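Local coordinates for protein P43 (Trichuris muris, PDB 6QIX) that is the major protein secreted by the whipworm parasite, tethering to matrix and inhibiting the function of interleukin-13, at residues D63-H68 against K113-G118; F203-I208 against M326-S331; C281-I286 against C290-V295. All coordinates share one frame; numbering follows the deposited sequence.

In the fold
From the N terminus, contact 1 comes first: it brings the loop after helix 39-49 against the loop after strand 109-112, spanning 44 residues that include strands 79-85 and 95-101. It closes before contact 2 opens. Contact 2 is the longest closure, joining the start of helix 205-216 to the loop between helix 315-325 and strand 331-336. Within those 117 intervening residues lies contact 3, a short turn of the chain from strand 281-284 into helix 292-310, about 15 Å from contact 2 between centres. Helix 292-310 relates all three: it takes part in contact 3, the side chains of its P293 and of S331 in contact 2 touch, and W301 packs against H116 and L117 of contact 1.

Contact 1: D63-H68 against K113-G118; sequences DLPHGH and KLPHLG
K113 meets P65 through its backbone, its carbonyl O lying 3.8 Å from P65 CG, where the proline ring juts toward the loop 113-118. K113 CB points away from 63-68, and NZ forms a salt bridge with E159. Next in sequence, L114 supplies a methyl branch: its CD2 is 3.7 Å from P65 CD, and the two side chains cross at about a right angle. With CG beside the backbone N (chi1 -53°), the leucine reaches the proline with one branch while its side chain also packs on Y121 and I124; L64 touches the same tyrosine. P115 completes the contact, its CD 4.2 Å from P65 CB, so that P65 is approached by three successive residues. H116 follows, hydrogen-bonded through ND1 to D302 OD1 and through its carbonyl O to T305 OG1. L117 then packs on W301, which like D302 and T305 belongs to helix 292-310, and on F123 of a loop. At G118 the chain pairs back with L114, L114 N to G118 O at 2.9 Å and G118 N to L114 O at 2.8 Å, and L117 and G118 together face L114 as a classic beta bulge. Across the contact, P65 opens a type II turn closed by H68 N to P65 O at 3.1 Å, with G67 at its third position, and P65 also touches P112. Two prolines, which lack an N-H, and a leucine methyl thus make a small surface contact of 135 Å² that rests on van der Waals packing, while the polar bonds lie within each loop or run to other parts of the chain.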
loop_
_atom_site.group_PDB
_atom_site.type_symbol
_atom_site.label_atom_id
_atom_site.label_comp_id
_atom_site.label_asym_id
_atom_site.label_seq_id
_atom_site.Cartn_x
_atom_site.Cartn_y
_atom_site.Cartn_z
ATOM N N ASP A 63 -6.102 2.468 -11.267
ATOM C CA ASP A 63 -6.888 3.443 -12.003
ATOM C C ASP A 63 -8.235 3.652 -11.316
ATOM O O ASP A 63 -8.633 2.901 -10.419
ATOM C CB ASP A 63 -7.061 2.991 -13.453
ATOM C CG ASP A 63 -5.752 3.037 -14.233
ATOM O OD1 ASP A 63 -4.854 3.820 -13.836
ATOM O OD2 ASP A 63 -5.621 2.302 -15.233
ATOM N N LEU A 64 -8.937 4.719 -11.739
ATOM C CA LEU A 64 -10.276 4.952 -11.252
ATOM C C LEU A 64 -11.222 3.884 -11.805
ATOM O O LEU A 64 -10.970 3.297 -12.874
ATOM C CB LEU A 64 -10.753 6.338 -11.655
ATOM C CG LEU A 64 -9.958 7.540 -11.177
ATOM C CD1 LEU A 64 -10.661 8.838 -11.685
ATOM C CD2 LEU A 64 -9.848 7.534 -9.648
ATOM N N PRO A 65 -12.319 3.604 -11.100
ATOM C CA PRO A 65 -13.216 2.542 -11.560
ATOM C C PRO A 65 -13.744 2.826 -12.956
ATOM O O PRO A 65 -13.920 3.976 -13.360
ATOM C CB PRO A 65 -14.341 2.530 -10.517
ATOM C CG PRO A 65 -14.115 3.723 -9.621
ATOM C CD PRO A 65 -12.690 4.117 -9.765
ATOM N N HIS A 66 -13.983 1.747 -13.697
ATOM C CA HIS A 66 -14.328 1.838 -15.110
ATOM C C HIS A 66 -15.352 2.934 -15.359
ATOM O O HIS A 66 -16.356 3.048 -14.651
ATOM C CB HIS A 66 -14.877 0.493 -15.600
ATOM C CG HIS A 66 -15.483 0.553 -16.974
ATOM N ND1 HIS A 66 -16.841 0.444 -17.199
ATOM C CD2 HIS A 66 -14.916 0.734 -18.191
ATOM C CE1 HIS A 66 -17.083 0.552 -18.495
ATOM N NE2 HIS A 66 -15.932 0.728 -19.119
ATOM N N GLY A 67 -15.077 3.750 -16.364
ATOM C CA GLY A 67 -15.999 4.780 -16.767
ATOM C C GLY A 67 -15.787 6.132 -16.123
ATOM O O GLY A 67 -16.505 7.083 -16.469
ATOM N N HIS A 68 -14.848 6.264 -15.197
ATOM C CA HIS A 68 -14.695 7.515 -14.479
ATOM C C HIS A 68 -13.503 8.285 -15.019
ATOM O O HIS A 68 -12.392 7.753 -15.094
ATOM C CB HIS A 68 -14.552 7.271 -12.981
ATOM C CG HIS A 68 -15.843 6.915 -12.310
ATOM N ND1 HIS A 68 -16.715 7.866 -11.816
ATOM C CD2 HIS A 68 -16.420 5.712 -12.067
ATOM C CE1 HIS A 68 -17.760 7.260 -11.276
ATOM N NE2 HIS A 68 -17.604 5.954 -11.413
ATOM N N LYS A 113 -16.201 6.898 -5.322
ATOM C CA LYS A 113 -15.879 5.850 -4.358
ATOM C C LYS A 113 -15.260 4.661 -5.071
ATOM O O LYS A 113 -15.688 4.305 -6.163
ATOM C CB LYS A 113 -17.126 5.408 -3.607
ATOM C CG LYS A 113 -17.712 6.549 -2.779
ATOM C CD LYS A 113 -19.166 6.324 -2.417
ATOM C CE LYS A 113 -19.321 5.114 -1.539
ATOM N NZ LYS A 113 -20.559 5.209 -0.754
ATOM N N LEU A 114 -14.246 4.027 -4.433
ATOM C CA LEU A 114 -13.599 2.827 -4.994
ATOM C C LEU A 114 -14.321 1.566 -4.533
ATOM O O LEU A 114 -14.742 1.481 -3.369
ATOM C CB LEU A 114 -12.120 2.753 -4.563
ATOM C CG LEU A 114 -11.334 4.023 -4.879
ATOM C CD1 LEU A 114 -9.930 4.011 -4.265
ATOM C CD2 LEU A 114 -11.304 4.217 -6.376
ATOM N N PRO A 115 -14.436 0.553 -5.404
ATOM C CA PRO A 115 -15.048 -0.719 -4.985
ATOM C C PRO A 115 -14.404 -1.250 -3.710
ATOM O O PRO A 115 -13.179 -1.342 -3.610
ATOM C CB PRO A 115 -14.805 -1.657 -6.184
ATOM C CG PRO A 115 -14.621 -0.732 -7.376
ATOM C CD PRO A 115 -14.069 0.592 -6.825
ATOM N N HIS A 116 -15.240 -1.530 -2.704
ATOM C CA HIS A 116 -14.795 -2.175 -1.468
ATOM C C HIS A 116 -14.016 -1.263 -0.548
ATOM O O HIS A 116 -14.060 -1.443 0.674
ATOM C CB HIS A 116 -13.924 -3.402 -1.782
ATOM C CG HIS A 116 -14.583 -4.350 -2.726
ATOM N ND1 HIS A 116 -15.730 -5.031 -2.401
ATOM C CD2 HIS A 116 -14.284 -4.696 -3.994
ATOM C CE1 HIS A 116 -16.122 -5.751 -3.434
ATOM N NE2 HIS A 116 -15.263 -5.564 -4.418
ATOM N N LEU A 117 -13.240 -0.338 -1.109
ATOM C CA LEU A 117 -12.377 0.524 -0.296
ATOM C C LEU A 117 -13.021 1.879 0.015
ATOM O O LEU A 117 -12.546 2.607 0.915
ATOM C CB LEU A 117 -11.038 0.734 -1.017
ATOM C CG LEU A 117 -9.893 -0.234 -0.737
ATOM C CD1 LEU A 117 -10.250 -1.674 -0.744
ATOM C CD2 LEU A 117 -8.732 0.044 -1.757
ATOM N N GLY A 118 -14.063 2.254 -0.717
ATOM C CA GLY A 118 -14.701 3.534 -0.438
ATOM C C GLY A 118 -13.766 4.673 -0.783
ATOM O O GLY A 118 -13.132 4.672 -1.841
#

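Contact 2: F203-I208 against M326-S331; sequences FPLKNI and MQLPYS. With P6G (hexaethylene glycol), chain E.
The F203 ring meets P329 obliquely, CZ lying 3.7 Å from P329 CG. One ring face is covered by I208 CD1, 4.0 Å above the plane and toward the rim, and the opposite face by O4 of a hexaethylene glycol. Y330, whose CB points away from 203-208, has O19 of the same glycol over the centre of its ring. This is a helix N terminus packed on a loop: P204, preceded by a cis peptide, is the N-cap of helix 205-216, and residues 326-330 lead from helix 315-325 into strand 331-336. P204 O accepts from both N207 N and I208 N, fixing the first turn. I208 and P329 both pack on F246 of strand 246-252. The glycol, probably from the crystallisation liquor, spans both segments. Its O1 accepts from L205 N at 3.2 Å and 164°, and its O19 donates to S331 O at 3.2 Å; S331 N to O16 is a weak bond. Deeper in, L205 has CG anti to its own N (chi1 180°), which brings the CD1 end close to L328; the two side chains cross at about a right angle, with L205 CD1 3.6 Å from L328 CD2.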
loop_
_atom_site.group_PDB
_atom_site.type_symbol
_atom_site.label_atom_id
_atom_site.label_comp_id
_atom_site.label_asym_id
_atom_site.label_seq_id
_atom_site.Cartn_x
_atom_site.Cartn_y
_atom_site.Cartn_z
ATOM N N PHE A 203 -1.508 -17.679 8.885
ATOM C CA PHE A 203 -2.888 -17.935 9.222
ATOM C C PHE A 203 -3.006 -19.020 10.288
ATOM O O PHE A 203 -2.111 -19.856 10.445
ATOM C CB PHE A 203 -3.647 -18.372 7.963
ATOM C CG PHE A 203 -3.618 -17.343 6.868
ATOM C CD1 PHE A 203 -4.460 -16.241 6.908
ATOM C CD2 PHE A 203 -2.730 -17.452 5.832
ATOM C CE1 PHE A 203 -4.432 -15.274 5.889
ATOM C CE2 PHE A 203 -2.712 -16.490 4.806
ATOM C CZ PHE A 203 -3.524 -15.388 4.873
ATOM N N PRO A 204 -4.131 -19.069 10.999
ATOM C CA PRO A 204 -5.341 -18.244 10.832
ATOM C C PRO A 204 -5.172 -16.746 11.118
ATOM O O PRO A 204 -4.230 -16.290 11.783
ATOM C CB PRO A 204 -6.330 -18.857 11.843
ATOM C CG PRO A 204 -5.490 -19.578 12.812
ATOM C CD PRO A 204 -4.290 -20.066 12.061
ATOM N N LEU A 205 -6.116 -15.968 10.591
ATOM C CA LEU A 205 -6.049 -14.520 10.760
ATOM C C LEU A 205 -5.978 -14.104 12.227
ATOM O O LEU A 205 -5.248 -13.159 12.578
ATOM C CB LEU A 205 -7.262 -13.878 10.090
ATOM C CG LEU A 205 -7.398 -12.369 10.154
ATOM C CD1 LEU A 205 -6.247 -11.710 9.392
ATOM C CD2 LEU A 205 -8.772 -12.021 9.558
ATOM N N LYS A 206 -6.705 -14.801 13.111
ATOM C CA LYS A 206 -6.637 -14.439 14.530
ATOM C C LYS A 206 -5.216 -14.565 15.095
ATOM O O LYS A 206 -4.839 -13.794 16.007
ATOM C CB LYS A 206 -7.636 -15.265 15.350
ATOM C CG LYS A 206 -7.456 -16.737 15.291
ATOM C CD LYS A 206 -8.470 -17.454 16.202
ATOM C CE LYS A 206 -8.447 -18.961 15.973
ATOM N NZ LYS A 206 -7.117 -19.534 16.214
ATOM N N ASN A 207 -4.407 -15.495 14.577
ATOM C CA ASN A 207 -3.028 -15.573 15.050
ATOM C C ASN A 207 -2.213 -14.400 14.523
ATOM O O ASN A 207 -1.378 -13.835 15.247
ATOM C CB ASN A 207 -2.353 -16.875 14.632
ATOM C CG ASN A 207 -2.883 -18.067 15.361
ATOM O OD1 ASN A 207 -3.772 -17.948 16.200
ATOM N ND2 ASN A 207 -2.343 -19.241 15.041
ATOM N N ILE A 208 -2.439 -14.004 13.273
ATOM C CA ILE A 208 -1.737 -12.834 12.733
ATOM C C ILE A 208 -2.044 -11.602 13.570
ATOM O O ILE A 208 -1.153 -10.824 13.925
ATOM C CB ILE A 208 -2.120 -12.613 11.258
ATOM C CG1 ILE A 208 -1.576 -13.724 10.363
ATOM C CG2 ILE A 208 -1.589 -11.282 10.734
ATOM C CD1 ILE A 208 -2.055 -13.675 8.958
ATOM N N MET A 326 -4.073 -3.213 4.484
ATOM C CA MET A 326 -3.441 -3.464 3.190
ATOM C C MET A 326 -2.269 -4.443 3.268
ATOM O O MET A 326 -1.822 -4.902 2.218
ATOM C CB MET A 326 -2.951 -2.160 2.518
ATOM C CG MET A 326 -4.114 -1.317 2.032
ATOM S SD MET A 326 -4.981 -1.809 0.654
ATOM C CE MET A 326 -3.727 -1.814 -0.608
ATOM N N GLN A 327 -1.721 -4.682 4.457
ATOM C CA GLN A 327 -0.562 -5.560 4.594
ATOM C C GLN A 327 -0.956 -7.020 4.667
ATOM O O GLN A 327 -0.081 -7.889 4.626
ATOM C CB GLN A 327 0.255 -5.216 5.841
ATOM C CG GLN A 327 0.612 -3.780 5.971
ATOM C CD GLN A 327 1.251 -3.210 4.763
ATOM O OE1 GLN A 327 2.142 -3.814 4.155
ATOM N NE2 GLN A 327 0.838 -1.985 4.417
ATOM N N LEU A 328 -2.250 -7.329 4.759
ATOM C CA LEU A 328 -2.643 -8.734 4.762
ATOM C C LEU A 328 -2.244 -9.400 3.442
ATOM O O LEU A 328 -2.230 -8.759 2.388
ATOM C CB LEU A 328 -4.137 -8.883 4.976
ATOM C CG LEU A 328 -4.535 -8.634 6.438
ATOM C CD1 LEU A 328 -6.058 -8.627 6.530
ATOM C CD2 LEU A 328 -3.969 -9.702 7.402
ATOM N N PRO A 329 -1.980 -10.691 3.462
ATOM C CA PRO A 329 -1.671 -11.400 2.216
ATOM C C PRO A 329 -2.823 -11.337 1.225
ATOM O O PRO A 329 -3.969 -11.557 1.583
ATOM C CB PRO A 329 -1.426 -12.843 2.689
ATOM C CG PRO A 329 -1.112 -12.733 4.183
ATOM C CD PRO A 329 -1.928 -11.562 4.654
ATOM N N TYR A 330 -2.496 -11.054 -0.036
ATOM C CA TYR A 330 -3.449 -10.947 -1.131
ATOM C C TYR A 330 -3.055 -11.962 -2.200
ATOM O O TYR A 330 -2.001 -11.836 -2.829
ATOM C CB TYR A 330 -3.434 -9.524 -1.690
ATOM C CG TYR A 330 -4.317 -9.270 -2.911
ATOM C CD1 TYR A 330 -5.422 -8.444 -2.813
ATOM C CD2 TYR A 330 -4.015 -9.801 -4.167
ATOM C CE1 TYR A 330 -6.213 -8.189 -3.910
ATOM C CE2 TYR A 330 -4.808 -9.544 -5.272
ATOM C CZ TYR A 330 -5.899 -8.734 -5.136
ATOM O OH TYR A 330 -6.733 -8.429 -6.203
ATOM N N SER A 331 -3.917 -12.935 -2.444
ATOM C CA SER A 331 -3.559 -14.060 -3.292
ATOM C C SER A 331 -4.071 -13.883 -4.726
ATOM O O SER A 331 -5.115 -13.262 -4.992
ATOM C CB SER A 331 -4.133 -15.354 -2.714
ATOM O OG SER A 331 -5.522 -15.210 -2.599
HETATM O O1 P6G E . -8.107 -17.442 8.562
HETATM C C2 P6G E . -7.981 -17.363 7.143
HETATM C C3 P6G E . -7.582 -18.689 6.443
HETATM O O4 P6G E . -7.038 -18.440 5.160
HETATM C C5 P6G E . -7.125 -19.471 4.204
HETATM C C6 P6G E . -5.771 -20.167 4.003
HETATM O O7 P6G E . -5.079 -19.718 2.860
HETATM C C8 P6G E . -3.684 -19.889 2.913
HETATM C C9 P6G E . -3.050 -19.674 1.541
HETATM O O10 P6G E . -2.925 -18.323 1.199
HETATM C C11 P6G E . -3.989 -17.719 0.505
HETATM C C12 P6G E . -4.105 -16.247 0.941
HETATM O O13 P6G E . -5.452 -15.889 1.163
HETATM C C14 P6G E . -5.643 -14.637 1.742
HETATM C C15 P6G E . -6.804 -13.934 1.048
HETATM O O16 P6G E . -6.307 -13.045 0.079
HETATM C C17 P6G E . -7.181 -12.870 -1.008
HETATM C C18 P6G E . -6.776 -11.708 -1.918
HETATM O O19 P6G E . -7.336 -11.872 -3.201
#

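Contact 3: C281-I286 against C290-V295; sequences CTLDKI and CAFPRV
I286 lies over the face of the F292 ring in a CH-pi contact: CG1 stands 3.5 Å from the ring centroid and only 14° off the normal. The side chains meet at about a right angle. On the opposite face sits CD of P293, the next residue along, so the ring is held between an isoleucine and a proline. Two further partners approach it obliquely, the methyl CD1 of L283, 4.0 Å from F292 CZ, and the carbonyl O of D284, 3.5 Å from F292 CE2. F292 turns its CG between backbone N and carbonyl carbon (chi1 57°), which swings the ring back over residues 284-286. Beside this group, K285 CG rests 4.1 Å from C290 SG.

Around this first shell, strand 281-284 pairs antiparallel with 339-344, L283 bonding to C340 through the backbone, and C340 also packs on F292. C281 is tied to C241 by a disulfide. The charged ends turn elsewhere, D284 to a salt bridge with K339, K285 to one with E335 and a hydrogen bond with G337 O. I286 also touches an N-acetylglucosamine, probably attached to N287. The interface between 281-286 and 290-295, 272 Å² in all, is therefore mainly apolar and lies at the protein surface. Next to it the C290-C340 disulfide ties the second segment covalently to strand 339-344, so a covalent cross-link stands beside an apolar contact in which F292 has I286 on one face and P293 on the other.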
loop_
_atom_site.group_PDB
_atom_site.type_symbol
_atom_site.label_atom_id
_atom_site.label_comp_id
_atom_site.label_asym_id
_atom_site.label_seq_id
_atom_site.Cartn_x
_atom_site.Cartn_y
_atom_site.Cartn_z
ATOM N N CYS A 281 1.586 -22.290 -3.249
ATOM C CA CYS A 281 0.586 -22.876 -2.361
ATOM C C CYS A 281 -0.318 -23.794 -3.164
ATOM O O CYS A 281 -0.768 -23.410 -4.253
ATOM C CB CYS A 281 -0.308 -21.818 -1.697
ATOM S SG CYS A 281 0.565 -20.693 -0.551
ATOM N N THR A 282 -0.636 -24.977 -2.599
ATOM C CA THR A 282 -1.668 -25.861 -3.172
ATOM C C THR A 282 -2.862 -25.940 -2.223
ATOM O O THR A 282 -2.734 -26.453 -1.117
ATOM C CB THR A 282 -1.100 -27.250 -3.454
ATOM O OG1 THR A 282 0.041 -27.094 -4.306
ATOM C CG2 THR A 282 -2.152 -28.160 -4.094
ATOM N N LEU A 283 -4.019 -25.429 -2.672
ATOM C CA LEU A 283 -5.277 -25.443 -1.921
ATOM C C LEU A 283 -6.363 -26.219 -2.659
ATOM O O LEU A 283 -6.393 -26.247 -3.892
ATOM C CB LEU A 283 -5.799 -24.033 -1.715
ATOM C CG LEU A 283 -4.822 -23.008 -1.129
ATOM C CD1 LEU A 283 -5.450 -21.650 -1.080
ATOM C CD2 LEU A 283 -4.352 -23.433 0.237
ATOM N N ASP A 284 -7.301 -26.783 -1.896
ATOM C CA ASP A 284 -8.527 -27.317 -2.489
ATOM C C ASP A 284 -9.436 -26.206 -3.004
ATOM O O ASP A 284 -9.440 -25.086 -2.496
ATOM C CB ASP A 284 -9.288 -28.153 -1.469
ATOM C CG ASP A 284 -8.571 -29.424 -1.137
ATOM O OD1 ASP A 284 -8.118 -30.106 -2.081
ATOM O OD2 ASP A 284 -8.434 -29.725 0.066
ATOM N N LYS A 285 -10.215 -26.542 -4.036
ATOM C CA LYS A 285 -11.218 -25.629 -4.560
ATOM C C LYS A 285 -12.325 -25.456 -3.539
ATOM O O LYS A 285 -12.558 -26.329 -2.704
ATOM C CB LYS A 285 -11.803 -26.157 -5.869
ATOM C CG LYS A 285 -10.889 -26.137 -7.033
ATOM C CD LYS A 285 -11.470 -27.027 -8.172
ATOM C CE LYS A 285 -10.497 -27.249 -9.300
ATOM N NZ LYS A 285 -11.132 -27.898 -10.504
ATOM N N ILE A 286 -12.979 -24.302 -3.582
ATOM C CA ILE A 286 -14.187 -24.051 -2.796
ATOM C C ILE A 286 -15.300 -23.669 -3.764
ATOM O O ILE A 286 -15.125 -22.774 -4.599
ATOM C CB ILE A 286 -13.975 -22.950 -1.738
ATOM C CG1 ILE A 286 -12.770 -23.299 -0.855
ATOM C CG2 ILE A 286 -15.242 -22.766 -0.893
ATOM C CD1 ILE A 286 -13.119 -24.026 0.443
ATOM N N CYS A 290 -11.430 -21.299 -7.724
ATOM C CA CYS A 290 -10.292 -20.762 -7.003
ATOM C C CYS A 290 -10.496 -19.301 -6.694
ATOM O O CYS A 290 -9.545 -18.594 -6.390
ATOM C CB CYS A 290 -9.002 -20.981 -7.785
ATOM S SG CYS A 290 -8.668 -22.794 -7.978
ATOM N N ALA A 291 -11.734 -18.844 -6.765
ATOM C CA ALA A 291 -12.035 -17.457 -6.505
ATOM C C ALA A 291 -12.108 -17.116 -5.025
ATOM O O ALA A 291 -12.129 -15.929 -4.692
ATOM C CB ALA A 291 -13.363 -17.142 -7.178
ATOM N N PHE A 292 -12.166 -18.095 -4.124
ATOM C CA PHE A 292 -12.534 -17.758 -2.754
ATOM C C PHE A 292 -11.546 -16.816 -2.071
ATOM O O PHE A 292 -11.991 -16.027 -1.220
ATOM C CB PHE A 292 -12.736 -19.029 -1.910
ATOM C CG PHE A 292 -11.552 -19.946 -1.870
ATOM C CD1 PHE A 292 -10.658 -19.918 -0.810
ATOM C CD2 PHE A 292 -11.350 -20.864 -2.879
ATOM C CE1 PHE A 292 -9.557 -20.790 -0.782
ATOM C CE2 PHE A 292 -10.260 -21.731 -2.856
ATOM C CZ PHE A 292 -9.365 -21.673 -1.798
ATOM N N PRO A 293 -10.250 -16.811 -2.386
ATOM C CA PRO A 293 -9.388 -15.796 -1.742
ATOM C C PRO A 293 -9.823 -14.371 -2.049
ATOM O O PRO A 293 -9.907 -13.532 -1.146
ATOM C CB PRO A 293 -8.004 -16.108 -2.303
ATOM C CG PRO A 293 -8.093 -17.546 -2.790
ATOM C CD PRO A 293 -9.493 -17.718 -3.281
ATOM N N ARG A 294 -10.116 -14.063 -3.311
ATOM C CA ARG A 294 -10.545 -12.706 -3.640
ATOM C C ARG A 294 -11.871 -12.370 -2.959
ATOM O O ARG A 294 -12.049 -11.265 -2.407
ATOM C CB ARG A 294 -10.658 -12.544 -5.153
ATOM C CG ARG A 294 -11.008 -11.129 -5.587
ATOM C CD ARG A 294 -12.352 -11.068 -6.316
ATOM N NE ARG A 294 -12.359 -11.859 -7.546
ATOM C CZ ARG A 294 -13.322 -12.714 -7.892
ATOM N NH1 ARG A 294 -14.375 -12.910 -7.099
ATOM N NH2 ARG A 294 -13.232 -13.379 -9.037
ATOM N N VAL A 295 -12.819 -13.306 -2.998
ATOM C CA VAL A 295 -14.104 -13.087 -2.344
ATOM C C VAL A 295 -13.901 -12.758 -0.878
ATOM O O VAL A 295 -14.545 -11.838 -0.331
ATOM C CB VAL A 295 -15.017 -14.312 -2.509
ATOM C CG1 VAL A 295 -16.276 -14.110 -1.714
ATOM C CG2 VAL A 295 -15.299 -14.552 -3.995
#